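Local coordinates for cyclic di-GMP-binding protein XC_3703 (PDB 5B7W) that binds the second messenger cyclic di-GMP, regulates virulence and biofilm formation and, when free of the nucleotide, promotes binding of a LysR-type regulator to its target genes, at residues K106-K111 / D126-T131; A143-A148 / L152-D157. One frame throughout, in Å; residues are numbered along the deposited sequence.

Contact 1: K106-K111 / D126-T131; sequences KQLVAK and DKLRVT
Leu108 and Val109 of helix 102-114 meet Leu128 of strand 127-132 in a small, buried, wholly apolar contact between a helix and the sheet it lies on. Leu128 is the strand residue that does the touching, and both of its methyls are used. CD2 comes to 3.6 Å from Leu108 CB, so it packs against the root of that side chain, close to the helix backbone. The other methyl, CD1, lies 3.9 Å from Val109 CG2, a looser touch between two branched side chains set at a slant. With CG of Leu128 anti to the backbone N (chi1 -176°) the side chain extends to the helix, and chi2 (69°) splits its methyls between successive helix residues. On the helix, Val109 turns CG2 to the strand with CG1 anti to its own N (chi1 -179°).

The nearest alpha carbons, Leu108 CA and Leu128 CA, are 8.2 Å apart, and side chains bridge the gap. Ala121 on the neighbouring strand 119-124 touches both Val109 and Leu128, while Ile100 and Phe150 pack on Leu108. On the strand's other face Arg129 makes a salt bridge to Asp5. Hydrophobic side chains on one face of a four-stranded antiparallel sheet, met by a covering helix, are what the RRM-like fold of domain I is built on.

Contact 2: A143-A148 / L152-D157; sequences AVLKKA and LPLQFD
Phe156, at the start of strand 155-160, gives up the most area here, and its ring lies against two consecutive residues at the end of helix 135-146. Leu145 approaches the rim of the ring: its CD1 sits near the ring plane, 3.7 Å from Phe156 CE1, and its CB is 3.9 Å from Phe156 CZ. Leu145 is thus pressed on the far end of the phenyl group along both the root and one tip of its side chain. The CG of Phe156 is anti to its own carbonyl carbon (chi1 -45°), which carries the ring out from the strand to the helix.

Lys146 reaches the same ring from another side. Its CB does not head for the strand, but the chain runs on past the phenyl group, with CG 4.0 Å from Phe156 CE2, and a bend at the last torsion (chi4 -83°) brings NZ to 3.9 Å from that same CE2. The ammonium comes in obliquely, and the aliphatic CG shares in covering the ring, on the exposed side of the contact.

Leu154, two residues before Phe156, adds a second, lighter touch on Leu145: its CD1 is 4.1 Å from Leu145 CB and 3.9 Å from Leu145 O, meeting the helix close to its backbone. Leu145 itself is buried, with Val6 of the inner strand 3-7 and Leu108 and Leu112 of helix 102-114 around it. The Phe156 side chain is about 8 Å from that of Arg135, which by similarity binds cyclic di-GMP. A second helix packed on the edge strand and on the loop leading into it, through Phe156 and Leu154, belongs to the RRM-like architecture of domain I.

How the contacts relate
After strand 3-7 the chain passes through the other domain and returns to form helix 102-114. Contact 1 then closes a loop of 14 residues that holds strand 119-124, bringing strand 127-132 back beneath the helix. Helix 135-146 follows directly, and contact 2 closes a much tighter turn of three residues between that helix and the last stretch of the chain. The two loops lie in series, neither nested nor crossed. They meet in space, their centres 11 Å apart: Leu108 CD2 packs 3.8 Å from Leu145 CD2, joining the two helices over one sheet, whose strands 127-132 and 155-160 flank strand 3-7.

Contact 1: K106-K111 / D126-T131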
loop_
_atom_site.group_PDB
_atom_site.type_symbol
_atom_site.label_atom_id
_atom_site.label_comp_id
_atom_site.label_asym_id
_atom_site.label_seq_id
_atom_site.Cartn_x
_atom_site.Cartn_y
_atom_site.Cartn_z
ATOM N N LYS A 106 -9.402 -3.936 14.016
ATOM C CA LYS A 106 -9.440 -4.006 15.474
ATOM C C LYS A 106 -8.221 -3.345 16.099
ATOM O O LYS A 106 -8.328 -2.736 17.172
ATOM C CB LYS A 106 -9.526 -5.457 15.931
ATOM C CG LYS A 106 -10.774 -6.176 15.496
ATOM C CD LYS A 106 -10.532 -7.663 15.523
ATOM C CE LYS A 106 -11.830 -8.417 15.411
ATOM N NZ LYS A 106 -11.708 -9.800 15.932
ATOM N N GLN A 107 -7.052 -3.483 15.470
ATOM C CA GLN A 107 -5.919 -2.674 15.893
ATOM C C GLN A 107 -6.248 -1.195 15.774
ATOM O O GLN A 107 -5.915 -0.411 16.669
ATOM C CB GLN A 107 -4.668 -3.025 15.088
ATOM C CG GLN A 107 -4.278 -4.490 15.206
ATOM C CD GLN A 107 -2.986 -4.813 14.483
ATOM O OE1 GLN A 107 -2.259 -3.910 14.081
ATOM N NE2 GLN A 107 -2.703 -6.103 14.297
ATOM N N LEU A 108 -6.943 -0.796 14.703
ATOM C CA LEU A 108 -7.241 0.623 14.559
ATOM C C LEU A 108 -8.200 1.098 15.641
ATOM O O LEU A 108 -8.085 2.232 16.117
ATOM C CB LEU A 108 -7.771 0.951 13.166
ATOM C CG LEU A 108 -6.674 1.048 12.109
ATOM C CD1 LEU A 108 -7.249 1.499 10.763
ATOM C CD2 LEU A 108 -5.599 1.996 12.604
ATOM N N VAL A 109 -9.118 0.236 16.080
ATOM C CA VAL A 109 -10.039 0.630 17.142
ATOM C C VAL A 109 -9.302 0.708 18.477
ATOM O O VAL A 109 -9.619 1.548 19.331
ATOM C CB VAL A 109 -11.243 -0.336 17.185
ATOM C CG1 VAL A 109 -12.252 0.052 18.270
ATOM C CG2 VAL A 109 -11.931 -0.381 15.822
ATOM N N ALA A 110 -8.263 -0.118 18.655
ATOM C CA ALA A 110 -7.665 -0.269 19.981
ATOM C C ALA A 110 -6.781 0.919 20.356
ATOM O O ALA A 110 -6.779 1.344 21.515
ATOM C CB ALA A 110 -6.875 -1.575 20.079
ATOM N N LYS A 111 -6.008 1.463 19.412
ATOM C CA LYS A 111 -5.238 2.667 19.736
ATOM C C LYS A 111 -6.142 3.895 19.809
ATOM O O LYS A 111 -5.846 4.848 20.544
ATOM C CB LYS A 111 -4.147 2.906 18.702
ATOM C CG LYS A 111 -3.169 1.767 18.448
ATOM C CD LYS A 111 -2.548 2.007 17.058
ATOM C CE LYS A 111 -1.829 0.753 16.504
ATOM N NZ LYS A 111 -0.719 0.269 17.342
ATOM N N ASP A 126 -14.105 -3.570 4.375
ATOM C CA ASP A 126 -12.671 -3.342 4.488
ATOM C C ASP A 126 -12.340 -1.906 4.879
ATOM O O ASP A 126 -11.189 -1.478 4.736
ATOM C CB ASP A 126 -11.976 -3.711 3.177
ATOM C CG ASP A 126 -12.519 -2.941 1.990
ATOM O OD1 ASP A 126 -13.587 -2.307 2.127
ATOM O OD2 ASP A 126 -11.882 -2.975 0.917
ATOM N N LYS A 127 -13.325 -1.155 5.363
ATOM C CA LYS A 127 -13.140 0.217 5.804
ATOM C C LYS A 127 -13.535 0.343 7.268
ATOM O O LYS A 127 -14.245 -0.503 7.819
ATOM C CB LYS A 127 -13.968 1.196 4.958
ATOM C CG LYS A 127 -13.699 1.125 3.465
ATOM C CD LYS A 127 -14.618 2.069 2.704
ATOM C CE LYS A 127 -14.275 2.107 1.225
ATOM N NZ LYS A 127 -15.045 3.160 0.507
ATOM N N LEU A 128 -13.068 1.419 7.896
ATOM C CA LEU A 128 -13.389 1.730 9.285
ATOM C C LEU A 128 -14.088 3.081 9.323
ATOM O O LEU A 128 -13.477 4.109 9.011
ATOM C CB LEU A 128 -12.131 1.741 10.153
ATOM C CG LEU A 128 -12.364 1.972 11.648
ATOM C CD1 LEU A 128 -13.057 0.773 12.279
ATOM C CD2 LEU A 128 -11.059 2.288 12.367
ATOM N N ARG A 129 -15.364 3.085 9.700
ATOM C CA ARG A 129 -16.102 4.330 9.863
ATOM C C ARG A 129 -15.966 4.820 11.298
ATOM O O ARG A 129 -16.212 4.067 12.246
ATOM C CB ARG A 129 -17.578 4.167 9.502
ATOM C CG ARG A 129 -18.338 5.487 9.548
ATOM C CD ARG A 129 -19.755 5.357 9.023
ATOM N NE ARG A 129 -19.786 5.011 7.605
ATOM C CZ ARG A 129 -19.481 5.845 6.614
ATOM N NH1 ARG A 129 -19.544 5.425 5.358
ATOM N NH2 ARG A 129 -19.116 7.095 6.871
ATOM N N VAL A 130 -15.574 6.080 11.447
ATOM C CA VAL A 130 -15.359 6.703 12.747
ATOM C C VAL A 130 -16.434 7.759 12.951
ATOM O O VAL A 130 -16.640 8.618 12.085
ATOM C CB VAL A 130 -13.952 7.316 12.842
ATOM C CG1 VAL A 130 -13.764 8.014 14.175
ATOM C CG2 VAL A 130 -12.893 6.240 12.640
ATOM N N THR A 131 -17.122 7.692 14.087
ATOM C CA THR A 131 -18.179 8.635 14.424
ATOM C C THR A 131 -17.842 9.348 15.725
ATOM O O THR A 131 -17.323 8.737 16.665
ATOM C CB THR A 131 -19.539 7.934 14.555
ATOM O OG1 THR A 131 -19.554 7.128 15.740
ATOM C CG2 THR A 131 -19.808 7.054 13.343
#

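Contact 2: A143-A148 / L152-D157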
loop_
_atom_site.group_PDB
_atom_site.type_symbol
_atom_site.label_atom_id
_atom_site.label_comp_id
_atom_site.label_asym_id
_atom_site.label_seq_id
_atom_site.Cartn_x
_atom_site.Cartn_y
_atom_site.Cartn_z
ATOM N N ALA A 143 -5.809 13.131 13.015
ATOM C CA ALA A 143 -4.442 13.537 13.325
ATOM C C ALA A 143 -3.697 12.442 14.077
ATOM O O ALA A 143 -2.488 12.263 13.892
ATOM C CB ALA A 143 -4.445 14.836 14.129
ATOM N N VAL A 144 -4.403 11.695 14.928
ATOM C CA VAL A 144 -3.774 10.582 15.634
ATOM C C VAL A 144 -3.464 9.445 14.667
ATOM O O VAL A 144 -2.366 8.874 14.686
ATOM C CB VAL A 144 -4.666 10.108 16.796
ATOM C CG1 VAL A 144 -4.314 8.683 17.196
ATOM C CG2 VAL A 144 -4.518 11.038 17.990
ATOM N N LEU A 145 -4.423 9.106 13.801
ATOM C CA LEU A 145 -4.226 7.994 12.874
ATOM C C LEU A 145 -3.088 8.277 11.900
ATOM O O LEU A 145 -2.351 7.361 11.517
ATOM C CB LEU A 145 -5.523 7.701 12.119
ATOM C CG LEU A 145 -6.662 7.085 12.936
ATOM C CD1 LEU A 145 -7.948 7.049 12.128
ATOM C CD2 LEU A 145 -6.292 5.691 13.421
ATOM N N LYS A 146 -2.931 9.538 11.486
ATOM C CA LYS A 146 -1.811 9.902 10.622
ATOM C C LYS A 146 -0.479 9.631 11.311
ATOM O O LYS A 146 0.395 8.953 10.758
ATOM C CB LYS A 146 -1.907 11.375 10.218
ATOM C CG LYS A 146 -3.008 11.716 9.225
ATOM C CD LYS A 146 -2.819 13.134 8.698
ATOM C CE LYS A 146 -4.103 13.705 8.119
ATOM N NZ LYS A 146 -4.336 13.266 6.718
ATOM N N LYS A 147 -0.309 10.152 12.525
ATOM C CA LYS A 147 0.943 10.033 13.271
ATOM C C LYS A 147 1.061 8.723 14.044
ATOM O O LYS A 147 1.594 8.705 15.156
ATOM C CB LYS A 147 1.078 11.227 14.212
ATOM C CG LYS A 147 1.143 12.576 13.514
ATOM C CD LYS A 147 1.365 13.701 14.514
ATOM C CE LYS A 147 2.573 13.428 15.396
ATOM N NZ LYS A 147 3.815 13.246 14.594
ATOM N N ALA A 148 0.579 7.619 13.484
ATOM C CA ALA A 148 0.605 6.327 14.152
ATOM C C ALA A 148 1.709 5.447 13.571
ATOM O O ALA A 148 2.373 5.798 12.594
ATOM C CB ALA A 148 -0.756 5.635 14.033
ATOM N N LEU A 152 0.002 -0.001 7.363
ATOM C CA LEU A 152 -0.787 0.331 6.189
ATOM C C LEU A 152 -0.884 1.838 5.978
ATOM O O LEU A 152 -1.051 2.594 6.945
ATOM C CB LEU A 152 -2.215 -0.224 6.266
ATOM C CG LEU A 152 -2.542 -1.567 5.609
ATOM C CD1 LEU A 152 -2.234 -2.727 6.531
ATOM C CD2 LEU A 152 -3.997 -1.626 5.153
ATOM N N PRO A 153 -0.810 2.284 4.728
ATOM C CA PRO A 153 -1.158 3.677 4.429
ATOM C C PRO A 153 -2.643 3.913 4.654
ATOM O O PRO A 153 -3.485 3.088 4.294
ATOM C CB PRO A 153 -0.785 3.827 2.947
ATOM C CG PRO A 153 0.132 2.670 2.654
ATOM C CD PRO A 153 -0.337 1.563 3.539
ATOM N N LEU A 154 -2.958 5.053 5.262
ATOM C CA LEU A 154 -4.329 5.409 5.596
ATOM C C LEU A 154 -4.732 6.669 4.845
ATOM O O LEU A 154 -3.975 7.646 4.812
ATOM C CB LEU A 154 -4.497 5.625 7.102
ATOM C CG LEU A 154 -4.218 4.430 8.016
ATOM C CD1 LEU A 154 -4.509 4.791 9.465
ATOM C CD2 LEU A 154 -5.034 3.220 7.586
ATOM N N GLN A 155 -5.914 6.638 4.240
ATOM C CA GLN A 155 -6.567 7.820 3.703
ATOM C C GLN A 155 -7.927 7.975 4.370
ATOM O O GLN A 155 -8.412 7.074 5.060
ATOM C CB GLN A 155 -6.718 7.740 2.178
ATOM C CG GLN A 155 -5.430 7.424 1.435
ATOM C CD GLN A 155 -5.241 5.938 1.219
ATOM O OE1 GLN A 155 -6.148 5.247 0.753
ATOM N NE2 GLN A 155 -4.061 5.436 1.560
ATOM N N PHE A 156 -8.545 9.134 4.162
ATOM C CA PHE A 156 -9.798 9.459 4.831
ATOM C C PHE A 156 -10.717 10.170 3.851
ATOM O O PHE A 156 -10.303 11.128 3.191
ATOM C CB PHE A 156 -9.546 10.335 6.065
ATOM C CG PHE A 156 -8.408 9.858 6.925
ATOM C CD1 PHE A 156 -8.623 8.932 7.931
ATOM C CD2 PHE A 156 -7.120 10.327 6.718
ATOM C CE1 PHE A 156 -7.578 8.488 8.718
ATOM C CE2 PHE A 156 -6.072 9.886 7.499
ATOM C CZ PHE A 156 -6.300 8.966 8.500
ATOM N N ASP A 157 -11.958 9.701 3.757
ATOM C CA ASP A 157 -12.924 10.261 2.820
ATOM C C ASP A 157 -14.329 9.988 3.345
ATOM O O ASP A 157 -14.509 9.551 4.488
ATOM C CB ASP A 157 -12.718 9.683 1.414
ATOM C CG ASP A 157 -13.099 8.214 1.319
ATOM O OD1 ASP A 157 -13.155 7.530 2.364
ATOM O OD2 ASP A 157 -13.340 7.739 0.189
#